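Local coordinates for protein UL37 (Suid herpesvirus 1, PDB 4K70) that is the N-terminal half of a herpesvirus inner tegument protein that probably helps control viral trafficking in infected cells, at residues G44-A47 / R48-L52; L181-V184 / A185-T188; L269-D273 / A274-E278. All coordinates share one frame; numbering follows the deposited sequence.

Interaction 1. Residues G44-A47 / R48-L52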
loop_
_atom_site.group_PDB
_atom_site.type_symbol
_atom_site.label_atom_id
_atom_site.label_comp_id
_atom_site.label_asym_id
_atom_site.label_seq_id
_atom_site.Cartn_x
_atom_site.Cartn_y
_atom_site.Cartn_z
ATOM N N GLY A 44 24.976 -18.164 1.636
ATOM C CA GLY A 44 25.692 -19.407 1.871
ATOM C C GLY A 44 26.182 -20.091 0.605
ATOM O O GLY A 44 27.180 -20.805 0.634
ATOM N N LEU A 45 25.498 -19.862 -0.512
ATOM C CA LEU A 45 25.807 -20.564 -1.756
ATOM C C LEU A 45 26.525 -19.722 -2.808
ATOM O O LEU A 45 26.899 -20.245 -3.856
ATOM C CB LEU A 45 24.533 -21.100 -2.392
ATOM C CG LEU A 45 23.800 -22.213 -1.659
ATOM C CD1 LEU A 45 22.490 -22.510 -2.376
ATOM C CD2 LEU A 45 24.675 -23.446 -1.570
ATOM N N TRP A 46 26.706 -18.432 -2.551
ATOM C CA TRP A 46 27.133 -17.528 -3.615
ATOM C C TRP A 46 28.491 -17.881 -4.232
ATOM O O TRP A 46 28.611 -18.008 -5.455
ATOM C CB TRP A 46 27.168 -16.071 -3.152
ATOM C CG TRP A 46 27.817 -15.220 -4.202
ATOM C CD1 TRP A 46 29.104 -14.789 -4.225
ATOM C CD2 TRP A 46 27.216 -14.764 -5.414
ATOM N NE1 TRP A 46 29.345 -14.071 -5.366
ATOM C CE2 TRP A 46 28.197 -14.038 -6.119
ATOM C CE3 TRP A 46 25.936 -14.885 -5.973
ATOM C CZ2 TRP A 46 27.942 -13.429 -7.352
ATOM C CZ3 TRP A 46 25.680 -14.285 -7.194
ATOM C CH2 TRP A 46 26.682 -13.564 -7.872
ATOM N N ALA A 47 29.511 -18.014 -3.387
ATOM C CA ALA A 47 30.883 -18.202 -3.858
ATOM C C ALA A 47 31.019 -19.482 -4.682
ATOM O O ALA A 47 31.637 -19.479 -5.751
ATOM C CB ALA A 47 31.849 -18.192 -2.690
ATOM N N ARG A 48 30.415 -20.562 -4.189
ATOM C CA ARG A 48 30.381 -21.838 -4.898
ATOM C C ARG A 48 29.605 -21.716 -6.203
ATOM O O ARG A 48 30.032 -22.227 -7.235
ATOM C CB ARG A 48 29.720 -22.926 -4.034
ATOM C CG ARG A 48 30.433 -23.251 -2.723
ATOM C CD ARG A 48 29.477 -23.958 -1.734
ATOM N NE ARG A 48 28.992 -25.238 -2.256
ATOM C CZ ARG A 48 27.989 -25.943 -1.731
ATOM N NH1 ARG A 48 27.339 -25.499 -0.660
ATOM N NH2 ARG A 48 27.630 -27.096 -2.284
ATOM N N ALA A 49 28.443 -21.070 -6.158
ATOM C CA ALA A 49 27.658 -20.900 -7.372
ATOM C C ALA A 49 28.444 -20.099 -8.413
ATOM O O ALA A 49 28.523 -20.488 -9.573
ATOM C CB ALA A 49 26.312 -20.240 -7.079
ATOM N N LEU A 50 29.040 -18.990 -7.996
ATOM C CA LEU A 50 29.787 -18.161 -8.931
ATOM C C LEU A 50 30.986 -18.921 -9.503
ATOM O O LEU A 50 31.255 -18.865 -10.703
ATOM C CB LEU A 50 30.268 -16.877 -8.254
ATOM C CG LEU A 50 31.060 -16.015 -9.230
ATOM C CD1 LEU A 50 30.105 -15.374 -10.256
ATOM C CD2 LEU A 50 31.891 -14.978 -8.492
ATOM N N ARG A 51 31.703 -19.622 -8.631
ATOM C CA ARG A 51 32.865 -20.410 -9.034
ATOM C C ARG A 51 32.494 -21.499 -10.031
ATOM O O ARG A 51 33.203 -21.721 -11.002
ATOM C CB ARG A 51 33.540 -21.024 -7.807
ATOM C CG ARG A 51 34.499 -20.093 -7.126
ATOM C CD ARG A 51 35.809 -20.056 -7.881
ATOM N NE ARG A 51 36.678 -18.974 -7.434
ATOM C CZ ARG A 51 37.821 -18.662 -8.031
ATOM N NH1 ARG A 51 38.214 -19.363 -9.087
ATOM N NH2 ARG A 51 38.569 -17.660 -7.579
ATOM N N LEU A 52 31.373 -22.166 -9.792
ATOM C CA LEU A 52 30.894 -23.218 -10.682
ATOM C C LEU A 52 30.435 -22.681 -12.039
ATOM O O LEU A 52 30.581 -23.342 -13.077
ATOM C CB LEU A 52 29.745 -23.981 -10.014
ATOM C CG LEU A 52 30.137 -24.919 -8.875
ATOM C CD1 LEU A 52 28.906 -25.298 -8.082
ATOM C CD2 LEU A 52 30.804 -26.156 -9.441
HETATM O O HOH W 1 29.534 -20.625 -1.188
HETATM O O HOH W 2 27.798 -23.930 1.110
#
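The amides of Ala49, Leu50 and Arg51 donate to the carbonyl oxygens of Leu45, Trp46 and Ala47 in consecutive i to i+4 bonds of helix 39-60, Leu50 N to Trp46 O measuring 2.8 Å with an N-H...O angle of 168°. Trp46 and Leu50 meet one turn apart on the buried side. Leu50 CB lies over one face of the indole, offset toward its rim, and Leu50 CD1 comes within 4.1 Å of Trp46 CZ2. With CG anti to the backbone N (chi1 171°), the indole is placed beside Leu50, where NE1 bonds to Thr103 and the ring meets Leu72 and Val97. On the flank turned to helix 4-12, Leu45 CD2 sits 3.5 Å from Arg48 NH1, a methyl set obliquely against the guanidinium. A bend in the Arg48 chain at chi3 (62°) brings NH1 back to Leu45. One water joins Gly44 O to Arg48 N, at 3.0 Å from Gly44 O. The chemistry is therefore divided: apolar packing together with the NE1 bond to Thr103 holds the indole, while at the exposed surface a single leucine methyl lies against the guanidinium, whose NH2 makes a long, weak ion pair with Glu13.

Interaction 2. Residues L181-V184 / A185-T188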
loop_
_atom_site.group_PDB
_atom_site.type_symbol
_atom_site.label_atom_id
_atom_site.label_comp_id
_atom_site.label_asym_id
_atom_site.label_seq_id
_atom_site.Cartn_x
_atom_site.Cartn_y
_atom_site.Cartn_z
ATOM N N LEU A 181 7.889 -2.923 -1.306
ATOM C CA LEU A 181 6.798 -1.972 -1.586
ATOM C C LEU A 181 5.563 -2.250 -0.718
ATOM O O LEU A 181 4.943 -1.334 -0.168
ATOM C CB LEU A 181 6.410 -2.049 -3.054
ATOM C CG LEU A 181 7.485 -1.576 -4.041
ATOM C CD1 LEU A 181 7.031 -1.756 -5.477
ATOM C CD2 LEU A 181 7.853 -0.114 -3.766
ATOM N N ARG A 182 5.200 -3.521 -0.616
ATOM C CA ARG A 182 4.120 -3.938 0.287
ATOM C C ARG A 182 4.371 -3.495 1.726
ATOM O O ARG A 182 3.470 -2.994 2.409
ATOM C CB ARG A 182 3.948 -5.454 0.240
ATOM C CG ARG A 182 2.954 -6.012 1.273
ATOM C CD ARG A 182 2.900 -7.526 1.163
ATOM N NE ARG A 182 2.500 -8.184 2.405
ATOM C CZ ARG A 182 1.272 -8.628 2.665
ATOM N NH1 ARG A 182 0.302 -8.472 1.769
ATOM N NH2 ARG A 182 1.011 -9.219 3.830
ATOM N N TYR A 183 5.606 -3.673 2.179
ATOM C CA TYR A 183 5.992 -3.308 3.530
ATOM C C TYR A 183 5.907 -1.815 3.762
ATOM O O TYR A 183 5.441 -1.367 4.810
ATOM C CB TYR A 183 7.424 -3.790 3.819
ATOM C CG TYR A 183 7.841 -3.646 5.266
ATOM C CD1 TYR A 183 7.582 -4.665 6.192
ATOM C CD2 TYR A 183 8.482 -2.493 5.719
ATOM C CE1 TYR A 183 7.961 -4.545 7.515
ATOM C CE2 TYR A 183 8.861 -2.363 7.051
ATOM C CZ TYR A 183 8.602 -3.393 7.939
ATOM O OH TYR A 183 8.979 -3.277 9.262
ATOM N N VAL A 184 6.391 -1.031 2.799
ATOM C CA VAL A 184 6.389 0.415 2.953
ATOM C C VAL A 184 4.968 0.956 3.035
ATOM O O VAL A 184 4.675 1.807 3.871
ATOM C CB VAL A 184 7.120 1.110 1.779
ATOM C CG1 VAL A 184 6.905 2.611 1.839
ATOM C CG2 VAL A 184 8.607 0.784 1.840
ATOM N N ALA A 185 4.110 0.462 2.149
ATOM C CA ALA A 185 2.705 0.875 2.085
ATOM C C ALA A 185 2.014 0.561 3.415
ATOM O O ALA A 185 1.404 1.430 4.037
ATOM C CB ALA A 185 2.011 0.165 0.947
ATOM N N GLN A 186 2.157 -0.678 3.867
ATOM C CA GLN A 186 1.537 -1.114 5.117
ATOM C C GLN A 186 1.970 -0.275 6.330
ATOM O O GLN A 186 1.217 -0.133 7.289
ATOM C CB GLN A 186 1.811 -2.599 5.337
ATOM C CG GLN A 186 1.565 -3.093 6.749
ATOM C CD GLN A 186 2.102 -4.500 6.979
ATOM O OE1 GLN A 186 3.103 -4.913 6.362
ATOM N NE2 GLN A 186 1.447 -5.245 7.876
ATOM N N HIS A 187 3.164 0.308 6.273
ATOM C CA HIS A 187 3.706 1.065 7.400
ATOM C C HIS A 187 3.631 2.584 7.295
ATOM O O HIS A 187 4.092 3.295 8.189
ATOM C CB HIS A 187 5.147 0.596 7.704
ATOM C CG HIS A 187 5.195 -0.784 8.282
ATOM N ND1 HIS A 187 5.205 -1.918 7.500
ATOM C CD2 HIS A 187 5.135 -1.210 9.567
ATOM C CE1 HIS A 187 5.176 -2.988 8.279
ATOM N NE2 HIS A 187 5.140 -2.585 9.538
ATOM N N THR A 188 3.033 3.093 6.223
ATOM C CA THR A 188 2.956 4.539 6.030
ATOM C C THR A 188 1.549 5.082 5.710
ATOM O O THR A 188 1.162 6.132 6.221
ATOM C CB THR A 188 3.932 4.991 4.915
ATOM O OG1 THR A 188 3.610 4.292 3.705
ATOM C CG2 THR A 188 5.372 4.663 5.304
#
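Tyr183 and His187, one helical turn apart, lay their rings face to face, with centroids 4.0 Å apart and planes inclined by 28°. The tilt brings His187 CE1 closest, 3.3 Å from Tyr183 CE1, over the phenol face but displaced toward its rim. The imidazole is also gripped at its edge: ND1 donates to Tyr183 O over 2.8 Å, with the acceptor nearly in the ring plane and an N-H...O angle of 160°. This bond fixes the rotation of the ring and leaves NE2, the other nitrogen, to coordinate a nickel ion. Tyr183 is thus a second-shell residue to that metal through both its ring and its carbonyl. The backbone bond from His187 N to Tyr183 O is only weak, so the side chain supplies the stronger hold on this carbonyl. One residue on, Thr188 OG1 donates to Val184 O over 2.7 Å, approaching from above the carbonyl plane; chi1 of 58° turns the hydroxyl back toward the preceding turn. Ordinary backbone bonds from Ala185 N to Leu181 O and from Gln186 N to Arg182 O continue the helix up to this point. Farther out, Tyr183 touches Trp84 and the calcium ligand Asp85, and Arg182 forms a salt bridge with Asp393. Helix 175-188 packs Tyr183 and Val184 against Phe134 of helix 120-137, and Val184 and Thr188 against Thr159 of helix 156-159.

Interaction 3. Residues L269-D273 / A274-E278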
loop_
_atom_site.group_PDB
_atom_site.type_symbol
_atom_site.label_atom_id
_atom_site.label_comp_id
_atom_site.label_asym_id
_atom_site.label_seq_id
_atom_site.Cartn_x
_atom_site.Cartn_y
_atom_site.Cartn_z
ATOM N N LEU A 269 -18.691 13.689 26.217
ATOM C CA LEU A 269 -19.062 15.075 26.440
ATOM C C LEU A 269 -19.418 15.325 27.904
ATOM O O LEU A 269 -19.092 16.378 28.451
ATOM C CB LEU A 269 -20.202 15.506 25.507
ATOM C CG LEU A 269 -19.822 15.719 24.039
ATOM C CD1 LEU A 269 -21.060 15.806 23.153
ATOM C CD2 LEU A 269 -18.956 16.969 23.865
ATOM N N ALA A 270 -20.080 14.356 28.530
ATOM C CA ALA A 270 -20.515 14.489 29.922
ATOM C C ALA A 270 -19.326 14.507 30.874
ATOM O O ALA A 270 -19.403 15.066 31.961
ATOM C CB ALA A 270 -21.475 13.364 30.297
ATOM N N HIS A 271 -18.224 13.894 30.457
ATOM C CA HIS A 271 -17.040 13.794 31.305
ATOM C C HIS A 271 -15.903 14.705 30.875
ATOM O O HIS A 271 -14.905 14.825 31.581
ATOM C CB HIS A 271 -16.543 12.348 31.359
ATOM C CG HIS A 271 -17.391 11.457 32.206
ATOM N ND1 HIS A 271 -18.584 10.924 31.766
ATOM C CD2 HIS A 271 -17.233 11.020 33.478
ATOM C CE1 HIS A 271 -19.120 10.190 32.726
ATOM N NE2 HIS A 271 -18.320 10.233 33.775
ATOM N N GLY A 272 -16.049 15.345 29.717
ATOM C CA GLY A 272 -14.966 16.129 29.148
ATOM C C GLY A 272 -13.739 15.273 28.885
ATOM O O GLY A 272 -12.610 15.764 28.904
ATOM N N ASP A 273 -13.965 13.989 28.620
ATOM C CA ASP A 273 -12.882 13.020 28.489
ATOM C C ASP A 273 -13.116 12.124 27.286
ATOM O O ASP A 273 -14.060 11.345 27.279
ATOM C CB ASP A 273 -12.811 12.156 29.753
ATOM C CG ASP A 273 -11.571 11.273 29.796
ATOM O OD1 ASP A 273 -10.855 11.179 28.773
ATOM O OD2 ASP A 273 -11.318 10.664 30.860
ATOM N N ALA A 274 -12.244 12.214 26.284
ATOM C CA ALA A 274 -12.441 11.479 25.036
ATOM C C ALA A 274 -12.407 9.954 25.195
ATOM O O ALA A 274 -12.925 9.228 24.342
ATOM C CB ALA A 274 -11.428 11.932 23.978
ATOM N N TYR A 275 -11.805 9.468 26.279
ATOM C CA TYR A 275 -11.630 8.026 26.470
ATOM C C TYR A 275 -12.734 7.361 27.286
ATOM O O TYR A 275 -12.747 6.140 27.457
ATOM C CB TYR A 275 -10.249 7.727 27.060
ATOM C CG TYR A 275 -9.145 8.042 26.088
ATOM C CD1 TYR A 275 -8.779 7.127 25.107
ATOM C CD2 TYR A 275 -8.482 9.260 26.126
ATOM C CE1 TYR A 275 -7.770 7.408 24.202
ATOM C CE2 TYR A 275 -7.470 9.552 25.220
ATOM C CZ TYR A 275 -7.122 8.619 24.261
ATOM O OH TYR A 275 -6.120 8.889 23.361
ATOM N N VAL A 276 -13.658 8.171 27.788
ATOM C CA VAL A 276 -14.878 7.667 28.395
ATOM C C VAL A 276 -15.880 7.380 27.278
ATOM O O VAL A 276 -16.215 8.270 26.488
ATOM C CB VAL A 276 -15.483 8.693 29.362
ATOM C CG1 VAL A 276 -16.732 8.129 30.018
ATOM C CG2 VAL A 276 -14.467 9.086 30.409
ATOM N N ARG A 277 -16.348 6.139 27.210
ATOM C CA ARG A 277 -17.181 5.698 26.099
ATOM C C ARG A 277 -18.500 5.082 26.552
ATOM O O ARG A 277 -19.325 4.716 25.717
ATOM C CB ARG A 277 -16.417 4.693 25.227
ATOM C CG ARG A 277 -15.218 5.272 24.492
ATOM C CD ARG A 277 -14.698 4.288 23.442
ATOM N NE ARG A 277 -13.643 4.859 22.608
ATOM C CZ ARG A 277 -12.354 4.858 22.933
ATOM N NH1 ARG A 277 -11.962 4.324 24.083
ATOM N NH2 ARG A 277 -11.457 5.398 22.117
ATOM N N GLU A 278 -18.703 4.980 27.864
ATOM C CA GLU A 278 -19.903 4.338 28.402
ATOM C C GLU A 278 -20.562 5.151 29.500
ATOM O O GLU A 278 -19.915 5.949 30.173
ATOM C CB GLU A 278 -19.564 2.955 28.955
ATOM C CG GLU A 278 -18.712 2.114 28.026
ATOM C CD GLU A 278 -17.872 1.103 28.776
ATOM O OE1 GLU A 278 -18.440 0.377 29.625
ATOM O OE2 GLU A 278 -16.643 1.049 28.521
#
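A type I beta turn from Asp273 to Val276 follows the end of helix 260-271, and Val276 folds back against both His271 and Asp273. Gly272 makes the exit from the helix, leaving helical geometry with a positive phi of 60°. The turn is closed by Val276 N donating to Asp273 O over 3.2 Å. Asp273 also uses its side chain: chi1 of -171° swings the carboxylate toward the following amides, so that OD1 accepts from Tyr275 N at 3.2 Å, and the nearly straight N-H...O bond reaches the oxygen from above the carboxylate plane. Side-chain and main-chain oxygens of one residue therefore hold successive amides of the turn. The two methyls of Val276 take different partners. CG1 rests over a face of the His271 imidazole in a CH-pi contact, 3.8 Å from His271 ND1, while CG2 meets Asp273 CB at 3.5 Å. His271 ND1 is itself bonded to Ala267 O within the helix, which steadies the ring against the methyl. The other carboxylate oxygen, Asp273 OD2, forms a salt bridge with Arg232, and Tyr275 OH bonds to Asn228 N, tying the turn to the region around helix 229-240. Ala274 packs on Phe235 and Leu216 of the neighbouring helices. The arrangement is that of an Asx turn superposed on a type I beta turn, a combination in which an aspartate at the first position secures the turn through its side chain.

In the fold
All three contacts are local, but they occupy different places along the elongated helical chain. Interactions 1 and 3 lie on opposite sides of its centre, about 64 Å apart between centres, whereas interaction 2 lies near the middle; none touches another. Interactions 1 and 2 are partly buried and fall within a helix or toward its C-terminal part; interaction 3 is a surface contact where a helix gives way to loop. Their chemistry varies accordingly. Residues 44-52 combine aromatic-aliphatic packing with a water bridge to a backbone amide and a methyl set against an arginine, residues 181-188 stack a tyrosine on a nickel-bound histidine, and residues 269-278 rely chiefly on an aspartate bonding backbone amides, with a valine covering an imidazole.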